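PbSGBP-B lipoprotein (Prevotella bryantii B14, PDB 6D2Y) probably binds polysaccharides at the bacterial cell surface as a multidomain lipoprotein of a polysaccharide utilization locus. Local coordinates at residues E141-K144 with A145-V149. Numbering follows the deposited sequence.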
loop_
_atom_site.group_PDB
_atom_site.type_symbol
_atom_site.label_atom_id
_atom_site.label_comp_id
_atom_site.label_asym_id
_atom_site.label_seq_id
_atom_site.Cartn_x
_atom_site.Cartn_y
_atom_site.Cartn_z
ATOM N N GLU A 141 1.797 -8.443 -6.964
ATOM C CA GLU A 141 3.225 -8.272 -7.177
ATOM C C GLU A 141 3.886 -9.538 -7.711
ATOM O O GLU A 141 5.020 -9.467 -8.199
ATOM C CB GLU A 141 3.893 -7.837 -5.875
ATOM C CG GLU A 141 3.305 -6.548 -5.339
ATOM C CD GLU A 141 3.926 -6.108 -4.032
ATOM O OE1 GLU A 141 4.898 -6.753 -3.583
ATOM O OE2 GLU A 141 3.439 -5.120 -3.450
ATOM N N TRP A 142 3.213 -10.694 -7.620
ATOM C CA TRP A 142 3.714 -11.952 -8.164
ATOM C C TRP A 142 2.887 -12.436 -9.354
ATOM O O TRP A 142 2.679 -13.637 -9.533
ATOM C CB TRP A 142 3.773 -13.004 -7.060
ATOM C CG TRP A 142 4.963 -12.836 -6.141
ATOM C CD1 TRP A 142 5.297 -11.721 -5.428
ATOM C CD2 TRP A 142 5.971 -13.812 -5.849
ATOM N NE1 TRP A 142 6.443 -11.945 -4.702
ATOM C CE2 TRP A 142 6.878 -13.222 -4.945
ATOM C CE3 TRP A 142 6.192 -15.129 -6.260
ATOM C CZ2 TRP A 142 7.984 -13.903 -4.448
ATOM C CZ3 TRP A 142 7.285 -15.799 -5.772
ATOM C CH2 TRP A 142 8.170 -15.189 -4.873
ATOM N N ALA A 143 2.465 -11.508 -10.204
ATOM C CA ALA A 143 1.637 -11.861 -11.346
ATOM C C ALA A 143 2.464 -12.556 -12.415
ATOM O O ALA A 143 3.564 -12.115 -12.758
ATOM C CB ALA A 143 0.973 -10.617 -11.930
ATOM N N LYS A 144 1.922 -13.648 -12.946
ATOM C CA LYS A 144 2.582 -14.391 -14.005
ATOM C C LYS A 144 2.364 -13.714 -15.357
ATOM O O LYS A 144 1.512 -12.835 -15.516
ATOM C CB LYS A 144 2.073 -15.831 -14.046
ATOM C CG LYS A 144 1.783 -16.426 -12.680
ATOM C CD LYS A 144 1.389 -17.891 -12.782
ATOM C CE LYS A 144 1.782 -18.647 -11.528
ATOM N NZ LYS A 144 3.073 -18.153 -10.976
ATOM N N ALA A 145 3.146 -14.148 -16.345
ATOM C CA ALA A 145 3.086 -13.551 -17.673
ATOM C C ALA A 145 1.719 -13.778 -18.305
ATOM O O ALA A 145 1.216 -14.904 -18.344
ATOM C CB ALA A 145 4.182 -14.133 -18.566
ATOM N N GLY A 146 1.116 -12.698 -18.803
ATOM C CA GLY A 146 -0.186 -12.745 -19.425
ATOM C C GLY A 146 -1.330 -12.310 -18.531
ATOM O O GLY A 146 -2.422 -12.029 -19.038
ATOM N N GLU A 147 -1.111 -12.249 -17.220
ATOM C CA GLU A 147 -2.155 -11.842 -16.294
ATOM C C GLU A 147 -2.384 -10.337 -16.366
ATOM O O GLU A 147 -1.475 -9.562 -16.679
ATOM C CB GLU A 147 -1.792 -12.240 -14.862
ATOM C CG GLU A 147 -2.392 -13.563 -14.413
ATOM C CD GLU A 147 -1.508 -14.298 -13.422
ATOM O OE1 GLU A 147 -1.582 -15.545 -13.369
ATOM O OE2 GLU A 147 -0.741 -13.632 -12.694
ATOM N N GLU A 148 -3.614 -9.928 -16.066
ATOM C CA GLU A 148 -3.959 -8.513 -16.032
ATOM C C GLU A 148 -3.512 -7.920 -14.702
ATOM O O GLU A 148 -3.929 -8.386 -13.637
ATOM C CB GLU A 148 -5.461 -8.319 -16.230
ATOM C CG GLU A 148 -5.855 -6.885 -16.531
ATOM C CD GLU A 148 -7.345 -6.645 -16.383
ATOM O OE1 GLU A 148 -7.832 -6.634 -15.232
ATOM O OE2 GLU A 148 -8.027 -6.469 -17.415
ATOM N N VAL A 149 -2.667 -6.894 -14.763
ATOM C CA VAL A 149 -2.108 -6.255 -13.581
ATOM C C VAL A 149 -2.608 -4.821 -13.521
ATOM O O VAL A 149 -2.655 -4.128 -14.542
ATOM C CB VAL A 149 -0.565 -6.293 -13.592
ATOM C CG1 VAL A 149 -0.011 -5.816 -12.261
ATOM C CG2 VAL A 149 -0.069 -7.692 -13.915
#
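Glu147 reaches back across a type II beta turn to the residue that opens it, Lys144, so that a side-chain bond and a backbone bond both join the two ends of the turn. The backbone closes it in the usual way, with Glu147 N donating to Lys144 O at 3.2 Å. Gly146 holds the third position of the turn, where phi is positive (100°) and a CB would press against the preceding carbonyl oxygen, which is why glycine belongs there.

Followed outward, the glutamate first sets its CB 3.4 Å from Lys144 O. CG lies a little farther from that oxygen, and a bend at chi2 (148°) swings the carboxylate toward the start of the turn. CD then faces Lys144 N, and the two oxygens divide the work. Glu147 OE2 accepts from Lys144 N at 2.7 Å. This bond is bent (142° at the hydrogen) and arrives from above the carboxylate plane. Glu147 OE2 also comes within 3.3 Å of Ala143 CA. Glu147 OE1 instead lies 3.5 Å from Lys144 CG, alongside the lysine's methylenes. Glutamate suits the place because its length lets an acceptor span the turn.

Lys144 runs beside it in the same direction, its long aliphatic chain lying along the glutamate while NZ extends to donate to Leu254 O; Leu254 precedes the magnesium ligand Ser255. The two charges do not pair: Lys144 NZ is 5.8 Å from Glu147 OE1. Ala143 CB, which also touches Glu147 OE2, meets Val149 CG2 at 3.7 Å; a small methyl and a branched apolar residue fit this buried spot.

The turn leads from the loop after strand 134-138 into strand 148-154 of the IPT/TIG domain, where Val149 is backbone hydrogen-bonded to Phe189 of strand 186-190. Glu141 forms salt bridges to Lys314 and Arg455, and Trp142 packs on the same strands, 311-318 and 449-458, joining this domain to one assigned by family to xyloglucan binding.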